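Local coordinates for protein type III effector HopA1 (Pseudomonas syringae pv. tomato str. DC3000, PDB 4RSX) that is a secreted bacterial effector, probably delivered into plant host cells to alter their signalling, with unestablished biochemical activity, here without its N-terminal third, at residues A[9-14]-A[236-241]; A[27-32]-A[221-226]; A[216-221]-A[245-250]. One frame throughout, in Å; residues are numbered along the deposited sequence.

Overall arrangement
From the N terminus, helix 2-19 comes first and, in contact 1, packs on helix 234-245 close to the other end of the chain, closing a loop of 221 residues. Helix 26-35 follows and meets helix 215-228 in contact 2, which is nested inside that loop. The chain then builds the antiparallel sheet and its helices before returning at 215-228. Contact 3 closes the short loop from helix 215-228 to residues 245-250, just after helix 234-245; it crosses both other contacts along the chain and shares E221 with contact 2. Together they bind the two terminal parts of the chain into one helical cluster beside the sheet.

Contact 1. Residues A[9-14]-A[236-241]; sequences NSFHEW and ARLKLS
Beside L238, whose side chain meets F11 and H12, the ammonium NZ of K239 is held by a salt bridge to D250 OD1 and a hydrogen bond to P249 O, and the lysine also makes a cation-pi contact with F8 on the first helix. This polar cluster ties the segment 236-241 to the tail that follows it, while the contact between the two helices is itself carried by L238. The leucine divides its methyls between two rings. L238 CD2 lies 3.7 Å from F11 CE2 and 4.0 Å from F11 CZ, reaching the outer end of the phenyl ring obliquely as the two side chains slide past one another in opposite directions. L238 CD1 goes to the imidazole, 3.4 Å from H12 ND1, and here the side chains cross at about a right angle. With CG of H12 anti to the backbone N (chi1 -173°), the imidazole swings over to the leucine although the CB of H12 points along the interface. A branched leucine suits this place because one residue can serve two neighbouring rings. Phenylalanine suits the buried side, where its ring also touches I223, L242 and P252; histidine, partly exposed, lies nearer the margin and touches L235 as well. The pairing is helix-on-helix packing in a small bundle that brings the N-terminal and C-terminal helices together at one end of an alpha/beta protein.

Contact 2. Residues A[27-32]-A[221-226]; sequences MDIYKI and EVISDA
I29 meets I223 and S224 where helix 26-35 lies against helix 215-228, a helix-to-helix pairing inside the helical bundle at one end of this alpha/beta fold. The apolar part is a contact between two branched side chains. CG2 of I29 sits 4.0 Å from I223 CD1 and 4.1 Å from I223 CB, so a single methyl rests against both the tip and the root of the other isoleucine, and the two chains cross obliquely. In I29, CG2 is anti to the backbone N while CG1 lies beside it (chi1 -62°), which splits the branches: CG2 serves I223 and the longer arm carries CD1 on to S224. Isoleucine fits because its forked shape lets one residue touch both I223 and S224; I29 also touches A18, A220 and L227, and I223 turns to F11 and W14 of helix 2-19, so three helices share this apolar core. Polar bonds add to this. The carbonyl O of I29 accepts from the indole NE1 of the buried W14, joining helix 26-35 to helix 2-19, and E221 OE1 forms a salt bridge with R26, the first residue of helix 26-35, its OE2 another with R213. The small side chain of S224 probably helps the helices to approach, with its CA 7.6 Å from I29 CA, and its hydroxyl leans back in a weak hydrogen bond to A220 O of its own helix. Methyl CD1 of I29 lies 3.1 Å from the hydroxyl oxygen S224 OG, a short approach for a methyl, and so tight packing if the modelled positions are exact.

Contact 3. Residues A[216-221]-A[245-250]; sequences GMSRAE and NGYDPD
R219 lays its guanidinium over one face of the Y247 ring in an off-centre cation-pi contact, with R219 CZ 3.9 Å from the ring centroid. The planes are 32° apart and the overlap is shifted to the rim: CE1 of Y247 is 3.2 Å from R219 NH2. At its edge the same guanidinium meets S218, where R219 NH2 donates to S218 OG at 3.0 Å, N-H...O angle 154°, with the oxygen almost in the guanidinium plane. The phenol OH of Y247 also comes close to the serine, 3.5 Å from S218 CB. A bend at chi2 (-42°) turns the arginine chain so that its head reaches the tyrosine. Direct bonds also hold the head: NE gives to P252 O and NH1 to E206 O on strand 202-207. Behind these, S218 OG is bonded to H215 O, which helps to place the serine. On the other side the chain leaves helix 234-245 through a Schellman motif at G246, whose positive phi suits glycine, and the tyrosine follows at once. Farther on, D248 OD1 accepts from D250 N at 2.8 Å in an Asx turn, while backbone bonds of G246 with N256 and D248 with L254 hold the tail. Arginine suits this buried junction because it can donate to several neutral oxygens at once, and the electron-rich tyrosine face probably helps to offset a charge that these partners alone would not neutralise.

Contact 1. Residues A[9-14]-A[236-241]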
loop_
_atom_site.group_PDB
_atom_site.type_symbol
_atom_site.label_atom_id
_atom_site.label_comp_id
_atom_site.label_asym_id
_atom_site.label_seq_id
_atom_site.Cartn_x
_atom_site.Cartn_y
_atom_site.Cartn_z
ATOM N N ASN A 9 13.091 -7.769 -11.751
ATOM C CA ASN A 9 14.230 -8.394 -11.068
ATOM C C ASN A 9 14.021 -8.608 -9.563
ATOM O O ASN A 9 14.510 -9.592 -9.004
ATOM C CB ASN A 9 15.544 -7.624 -11.326
ATOM C CG ASN A 9 15.996 -7.683 -12.794
ATOM O OD1 ASN A 9 15.656 -8.617 -13.539
ATOM N ND2 ASN A 9 16.773 -6.679 -13.213
ATOM N N SER A 10 13.313 -7.697 -8.895
ATOM C CA SER A 10 13.040 -7.900 -7.457
ATOM C C SER A 10 11.972 -8.981 -7.276
ATOM O O SER A 10 11.998 -9.738 -6.312
ATOM C CB SER A 10 12.591 -6.603 -6.770
ATOM O OG SER A 10 11.244 -6.279 -7.116
ATOM N N PHE A 11 11.038 -9.045 -8.219
ATOM C CA PHE A 11 10.047 -10.114 -8.262
ATOM C C PHE A 11 10.728 -11.459 -8.507
ATOM O O PHE A 11 10.432 -12.454 -7.836
ATOM C CB PHE A 11 9.025 -9.822 -9.365
ATOM C CG PHE A 11 7.967 -10.891 -9.532
ATOM C CD1 PHE A 11 7.036 -11.130 -8.533
ATOM C CD2 PHE A 11 7.906 -11.648 -10.692
ATOM C CE1 PHE A 11 6.056 -12.112 -8.681
ATOM C CE2 PHE A 11 6.927 -12.638 -10.849
ATOM C CZ PHE A 11 6.002 -12.865 -9.836
ATOM N N HIS A 12 11.649 -11.493 -9.462
ATOM C CA HIS A 12 12.360 -12.733 -9.762
ATOM C C HIS A 12 13.202 -13.234 -8.576
ATOM O O HIS A 12 13.204 -14.427 -8.266
ATOM C CB HIS A 12 13.222 -12.578 -11.021
ATOM C CG HIS A 12 13.850 -13.857 -11.474
ATOM N ND1 HIS A 12 13.270 -14.683 -12.412
ATOM C CD2 HIS A 12 15.001 -14.468 -11.096
ATOM C CE1 HIS A 12 14.043 -15.737 -12.608
ATOM N NE2 HIS A 12 15.097 -15.632 -11.822
ATOM N N GLU A 13 13.906 -12.325 -7.908
ATOM C CA GLU A 13 14.654 -12.688 -6.693
ATOM C C GLU A 13 13.770 -13.352 -5.625
ATOM O O GLU A 13 14.112 -14.411 -5.081
ATOM C CB GLU A 13 15.362 -11.463 -6.097
ATOM C CG GLU A 13 16.079 -11.771 -4.775
ATOM C CD GLU A 13 17.121 -12.880 -4.922
ATOM O OE1 GLU A 13 17.722 -12.991 -6.011
ATOM O OE2 GLU A 13 17.343 -13.648 -3.953
ATOM N N TRP A 14 12.635 -12.706 -5.337
ATOM C CA TRP A 14 11.621 -13.218 -4.417
ATOM C C TRP A 14 11.271 -14.654 -4.810
ATOM O O TRP A 14 11.261 -15.569 -3.968
ATOM C CB TRP A 14 10.378 -12.313 -4.517
ATOM C CG TRP A 14 9.189 -12.702 -3.675
ATOM C CD1 TRP A 14 9.128 -13.691 -2.732
ATOM C CD2 TRP A 14 7.882 -12.086 -3.693
ATOM N NE1 TRP A 14 7.871 -13.729 -2.171
ATOM C CE2 TRP A 14 7.091 -12.760 -2.740
ATOM C CE3 TRP A 14 7.315 -11.031 -4.425
ATOM C CZ2 TRP A 14 5.750 -12.415 -2.498
ATOM C CZ3 TRP A 14 5.983 -10.693 -4.188
ATOM C CH2 TRP A 14 5.214 -11.387 -3.231
ATOM N N ALA A 236 10.628 -18.276 -17.700
ATOM C CA ALA A 236 9.467 -18.296 -18.588
ATOM C C ALA A 236 8.166 -18.645 -17.843
ATOM O O ALA A 236 7.097 -18.126 -18.175
ATOM C CB ALA A 236 9.699 -19.259 -19.752
ATOM N N ARG A 237 8.250 -19.522 -16.848
ATOM C CA ARG A 237 7.060 -19.882 -16.068
ATOM C C ARG A 237 6.519 -18.682 -15.271
ATOM O O ARG A 237 5.324 -18.424 -15.280
ATOM C CB ARG A 237 7.331 -21.098 -15.166
ATOM C CG ARG A 237 7.411 -22.445 -15.925
ATOM C CD ARG A 237 7.637 -23.624 -14.980
ATOM N NE ARG A 237 9.050 -23.855 -14.674
ATOM C CZ ARG A 237 9.524 -24.111 -13.454
ATOM N NH1 ARG A 237 10.824 -24.317 -13.270
ATOM N NH2 ARG A 237 8.704 -24.159 -12.413
ATOM N N LEU A 238 7.412 -17.927 -14.635
ATOM C CA LEU A 238 7.045 -16.677 -13.969
ATOM C C LEU A 238 6.326 -15.700 -14.896
ATOM O O LEU A 238 5.243 -15.198 -14.568
ATOM C CB LEU A 238 8.290 -15.999 -13.416
ATOM C CG LEU A 238 8.772 -16.570 -12.092
ATOM C CD1 LEU A 238 10.170 -16.042 -11.750
ATOM C CD2 LEU A 238 7.780 -16.227 -11.001
ATOM N N LYS A 239 6.938 -15.421 -16.043
ATOM C CA LYS A 239 6.342 -14.536 -17.031
ATOM C C LYS A 239 5.006 -15.066 -17.526
ATOM O O LYS A 239 4.053 -14.302 -17.700
ATOM C CB LYS A 239 7.302 -14.326 -18.202
ATOM C CG LYS A 239 8.566 -13.577 -17.796
ATOM C CD LYS A 239 9.354 -13.104 -19.022
ATOM C CE LYS A 239 10.554 -12.254 -18.610
ATOM N NZ LYS A 239 10.169 -10.859 -18.289
ATOM N N LEU A 240 4.927 -16.373 -17.750
ATOM C CA LEU A 240 3.669 -16.985 -18.177
ATOM C C LEU A 240 2.631 -16.896 -17.067
ATOM O O LEU A 240 1.474 -16.597 -17.322
ATOM C CB LEU A 240 3.882 -18.448 -18.539
ATOM C CG LEU A 240 3.146 -18.999 -19.754
ATOM C CD1 LEU A 240 1.635 -18.867 -19.595
ATOM C CD2 LEU A 240 3.636 -18.310 -21.034
ATOM N N SER A 241 3.046 -17.170 -15.833
ATOM C CA SER A 241 2.145 -17.065 -14.691
ATOM C C SER A 241 1.650 -15.633 -14.486
ATOM O O SER A 241 0.477 -15.427 -14.134
ATOM C CB SER A 241 2.806 -17.597 -13.423
ATOM O OG SER A 241 1.962 -17.406 -12.290
#

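Contact 2. Residues A[27-32]-A[221-226]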
loop_
_atom_site.group_PDB
_atom_site.type_symbol
_atom_site.label_atom_id
_atom_site.label_comp_id
_atom_site.label_asym_id
_atom_site.label_seq_id
_atom_site.Cartn_x
_atom_site.Cartn_y
_atom_site.Cartn_z
ATOM N N MET A 27 1.371 -19.107 1.766
ATOM C CA MET A 27 1.729 -18.329 2.952
ATOM C C MET A 27 3.249 -18.216 3.157
ATOM O O MET A 27 3.754 -17.147 3.533
ATOM C CB MET A 27 1.073 -18.924 4.200
ATOM C CG MET A 27 1.133 -18.033 5.425
ATOM S SD MET A 27 0.281 -16.460 5.164
ATOM C CE MET A 27 -1.326 -17.027 4.624
ATOM N N ASP A 28 3.974 -19.306 2.907
ATOM C CA ASP A 28 5.433 -19.271 2.981
ATOM C C ASP A 28 5.960 -18.209 2.025
ATOM O O ASP A 28 6.738 -17.327 2.415
ATOM C CB ASP A 28 6.032 -20.623 2.586
ATOM C CG ASP A 28 5.818 -21.684 3.634
ATOM O OD1 ASP A 28 5.753 -21.327 4.831
ATOM O OD2 ASP A 28 5.716 -22.874 3.252
ATOM N N ILE A 29 5.516 -18.300 0.773
ATOM C CA ILE A 29 5.933 -17.368 -0.257
ATOM C C ILE A 29 5.609 -15.948 0.178
ATOM O O ILE A 29 6.435 -15.048 0.046
ATOM C CB ILE A 29 5.272 -17.708 -1.601
ATOM C CG1 ILE A 29 5.724 -19.105 -2.041
ATOM C CG2 ILE A 29 5.591 -16.644 -2.650
ATOM C CD1 ILE A 29 4.945 -19.676 -3.196
ATOM N N TYR A 30 4.422 -15.772 0.752
ATOM C CA TYR A 30 3.963 -14.470 1.226
ATOM C C TYR A 30 4.808 -13.896 2.385
ATOM O O TYR A 30 5.039 -12.673 2.456
ATOM C CB TYR A 30 2.490 -14.587 1.632
ATOM C CG TYR A 30 1.907 -13.333 2.219
ATOM C CD1 TYR A 30 1.860 -12.154 1.481
ATOM C CD2 TYR A 30 1.385 -13.325 3.511
ATOM C CE1 TYR A 30 1.318 -10.995 2.014
ATOM C CE2 TYR A 30 0.834 -12.172 4.057
ATOM C CZ TYR A 30 0.799 -11.009 3.301
ATOM O OH TYR A 30 0.264 -9.860 3.843
ATOM N N LYS A 31 5.260 -14.764 3.293
ATOM C CA LYS A 31 6.042 -14.297 4.440
ATOM C C LYS A 31 7.373 -13.673 4.026
ATOM O O LYS A 31 7.866 -12.779 4.707
ATOM C CB LYS A 31 6.259 -15.415 5.461
ATOM C CG LYS A 31 5.010 -15.738 6.300
ATOM C CD LYS A 31 5.279 -16.888 7.286
ATOM C CE LYS A 31 4.016 -17.263 8.060
ATOM N NZ LYS A 31 4.112 -18.621 8.679
ATOM N N ILE A 32 7.939 -14.132 2.909
ATOM C CA ILE A 32 9.147 -13.507 2.362
ATOM C C ILE A 32 8.909 -12.030 2.020
ATOM O O ILE A 32 9.757 -11.181 2.297
ATOM C CB ILE A 32 9.676 -14.243 1.118
ATOM C CG1 ILE A 32 9.945 -15.718 1.440
ATOM C CG2 ILE A 32 10.946 -13.575 0.614
ATOM C CD1 ILE A 32 10.109 -16.581 0.206
ATOM N N GLU A 221 0.939 -15.432 -5.089
ATOM C CA GLU A 221 0.179 -16.514 -5.698
ATOM C C GLU A 221 0.543 -16.722 -7.167
ATOM O O GLU A 221 0.490 -17.843 -7.673
ATOM C CB GLU A 221 -1.333 -16.340 -5.428
ATOM C CG GLU A 221 -1.656 -16.679 -3.950
ATOM C CD GLU A 221 -3.067 -16.308 -3.499
ATOM O OE1 GLU A 221 -3.510 -16.824 -2.441
ATOM O OE2 GLU A 221 -3.731 -15.498 -4.182
ATOM N N VAL A 222 0.957 -15.648 -7.838
ATOM C CA VAL A 222 1.547 -15.770 -9.168
ATOM C C VAL A 222 2.777 -16.701 -9.098
ATOM O O VAL A 222 2.978 -17.569 -9.967
ATOM C CB VAL A 222 1.964 -14.383 -9.724
ATOM C CG1 VAL A 222 2.806 -14.524 -10.979
ATOM C CG2 VAL A 222 0.737 -13.521 -10.004
ATOM N N ILE A 223 3.593 -16.513 -8.063
ATOM C CA ILE A 223 4.804 -17.311 -7.892
ATOM C C ILE A 223 4.468 -18.785 -7.647
ATOM O O ILE A 223 5.103 -19.671 -8.226
ATOM C CB ILE A 223 5.672 -16.779 -6.726
ATOM C CG1 ILE A 223 6.252 -15.404 -7.072
ATOM C CG2 ILE A 223 6.809 -17.755 -6.405
ATOM C CD1 ILE A 223 6.899 -14.708 -5.886
ATOM N N SER A 224 3.482 -19.045 -6.786
ATOM C CA SER A 224 3.009 -20.412 -6.543
ATOM C C SER A 224 2.646 -21.098 -7.845
ATOM O O SER A 224 3.026 -22.249 -8.083
ATOM C CB SER A 224 1.769 -20.415 -5.649
ATOM O OG SER A 224 2.079 -19.900 -4.378
ATOM N N ASP A 225 1.886 -20.397 -8.678
ATOM C CA ASP A 225 1.497 -20.944 -9.967
ATOM C C ASP A 225 2.716 -21.299 -10.810
ATOM O O ASP A 225 2.805 -22.406 -11.336
ATOM C CB ASP A 225 0.601 -19.964 -10.731
ATOM C CG ASP A 225 -0.780 -19.833 -10.114
ATOM O OD1 ASP A 225 -1.184 -20.736 -9.335
ATOM O OD2 ASP A 225 -1.460 -18.825 -10.416
ATOM N N ALA A 226 3.655 -20.362 -10.935
ATOM C CA ALA A 226 4.871 -20.605 -11.715
ATOM C C ALA A 226 5.585 -21.867 -11.220
ATOM O O ALA A 226 6.026 -22.683 -12.022
ATOM C CB ALA A 226 5.804 -19.396 -11.652
#

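Contact 3. Residues A[216-221]-A[245-250]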
loop_
_atom_site.group_PDB
_atom_site.type_symbol
_atom_site.label_atom_id
_atom_site.label_comp_id
_atom_site.label_asym_id
_atom_site.label_seq_id
_atom_site.Cartn_x
_atom_site.Cartn_y
_atom_site.Cartn_z
ATOM N N GLY A 216 0.961 -8.015 -1.907
ATOM C CA GLY A 216 1.827 -9.120 -1.508
ATOM C C GLY A 216 1.251 -10.510 -1.752
ATOM O O GLY A 216 1.938 -11.390 -2.299
ATOM N N MET A 217 0.001 -10.728 -1.357
ATOM C CA MET A 217 -0.581 -12.058 -1.491
ATOM C C MET A 217 -0.887 -12.375 -2.948
ATOM O O MET A 217 -0.738 -13.528 -3.383
ATOM C CB MET A 217 -1.833 -12.227 -0.604
ATOM C CG MET A 217 -2.401 -13.666 -0.569
ATOM S SD MET A 217 -1.212 -14.968 -0.061
ATOM C CE MET A 217 -1.226 -14.762 1.716
ATOM N N SER A 218 -1.294 -11.361 -3.714
ATOM C CA SER A 218 -1.607 -11.597 -5.121
ATOM C C SER A 218 -0.360 -11.996 -5.908
ATOM O O SER A 218 -0.401 -12.933 -6.716
ATOM C CB SER A 218 -2.303 -10.396 -5.772
ATOM O OG SER A 218 -1.406 -9.331 -6.007
ATOM N N ARG A 219 0.752 -11.304 -5.672
ATOM C CA ARG A 219 1.969 -11.634 -6.404
ATOM C C ARG A 219 2.573 -12.922 -5.848
ATOM O O ARG A 219 3.220 -13.662 -6.586
ATOM C CB ARG A 219 2.995 -10.490 -6.356
ATOM C CG ARG A 219 2.472 -9.122 -6.810
ATOM C CD ARG A 219 1.599 -9.234 -8.034
ATOM N NE ARG A 219 1.555 -7.993 -8.798
ATOM C CZ ARG A 219 0.549 -7.121 -8.786
ATOM N NH1 ARG A 219 0.626 -6.027 -9.531
ATOM N NH2 ARG A 219 -0.525 -7.332 -8.037
ATOM N N ALA A 220 2.361 -13.189 -4.554
ATOM C CA ALA A 220 2.832 -14.445 -3.962
ATOM C C ALA A 220 2.208 -15.605 -4.725
ATOM O O ALA A 220 2.862 -16.630 -4.996
ATOM C CB ALA A 220 2.459 -14.527 -2.471
ATOM N N GLU A 221 0.939 -15.432 -5.089
ATOM C CA GLU A 221 0.179 -16.514 -5.698
ATOM C C GLU A 221 0.543 -16.722 -7.167
ATOM O O GLU A 221 0.490 -17.843 -7.673
ATOM C CB GLU A 221 -1.333 -16.340 -5.428
ATOM C CG GLU A 221 -1.656 -16.679 -3.950
ATOM C CD GLU A 221 -3.067 -16.308 -3.499
ATOM O OE1 GLU A 221 -3.510 -16.824 -2.441
ATOM O OE2 GLU A 221 -3.731 -15.498 -4.182
ATOM N N ASN A 245 -2.310 -14.685 -15.129
ATOM C CA ASN A 245 -3.003 -14.139 -13.959
ATOM C C ASN A 245 -3.427 -12.701 -14.159
ATOM O O ASN A 245 -4.046 -12.110 -13.285
ATOM C CB ASN A 245 -2.137 -14.246 -12.707
ATOM C CG ASN A 245 -2.226 -15.603 -12.074
ATOM O OD1 ASN A 245 -3.252 -15.939 -11.479
ATOM N ND2 ASN A 245 -1.162 -16.409 -12.209
ATOM N N GLY A 246 -3.091 -12.147 -15.318
ATOM C CA GLY A 246 -3.604 -10.850 -15.704
ATOM C C GLY A 246 -2.621 -9.709 -15.533
ATOM O O GLY A 246 -2.980 -8.540 -15.723
ATOM N N TYR A 247 -1.381 -10.032 -15.184
ATOM C CA TYR A 247 -0.373 -8.992 -15.008
ATOM C C TYR A 247 0.562 -8.893 -16.208
ATOM O O TYR A 247 0.564 -9.756 -17.089
ATOM C CB TYR A 247 0.413 -9.228 -13.722
ATOM C CG TYR A 247 -0.475 -9.305 -12.501
ATOM C CD1 TYR A 247 -1.025 -8.163 -11.950
ATOM C CD2 TYR A 247 -0.763 -10.529 -11.902
ATOM C CE1 TYR A 247 -1.841 -8.231 -10.835
ATOM C CE2 TYR A 247 -1.575 -10.607 -10.781
ATOM C CZ TYR A 247 -2.119 -9.452 -10.257
ATOM O OH TYR A 247 -2.933 -9.510 -9.144
ATOM N N ASP A 248 1.347 -7.827 -16.236
ATOM C CA ASP A 248 2.283 -7.591 -17.326
ATOM C C ASP A 248 3.535 -8.450 -17.081
ATOM O O ASP A 248 4.172 -8.350 -16.031
ATOM C CB ASP A 248 2.594 -6.090 -17.396
ATOM C CG ASP A 248 3.531 -5.722 -18.540
ATOM O OD1 ASP A 248 4.438 -6.509 -18.865
ATOM O OD2 ASP A 248 3.366 -4.627 -19.113
ATOM N N PRO A 249 3.876 -9.325 -18.038
ATOM C CA PRO A 249 4.955 -10.296 -17.790
ATOM C C PRO A 249 6.337 -9.649 -17.704
ATOM O O PRO A 249 7.298 -10.295 -17.232
ATOM C CB PRO A 249 4.889 -11.227 -19.011
ATOM C CG PRO A 249 4.251 -10.361 -20.112
ATOM C CD PRO A 249 3.246 -9.503 -19.362
ATOM N N ASP A 250 6.444 -8.399 -18.157
ATOM C CA ASP A 250 7.721 -7.687 -18.055
ATOM C C ASP A 250 7.752 -6.700 -16.892
ATOM O O ASP A 250 8.819 -6.281 -16.444
ATOM C CB ASP A 250 8.069 -7.003 -19.382
ATOM C CG ASP A 250 8.323 -8.014 -20.504
ATOM O OD1 ASP A 250 8.852 -9.121 -20.223
ATOM O OD2 ASP A 250 7.977 -7.710 -21.662
#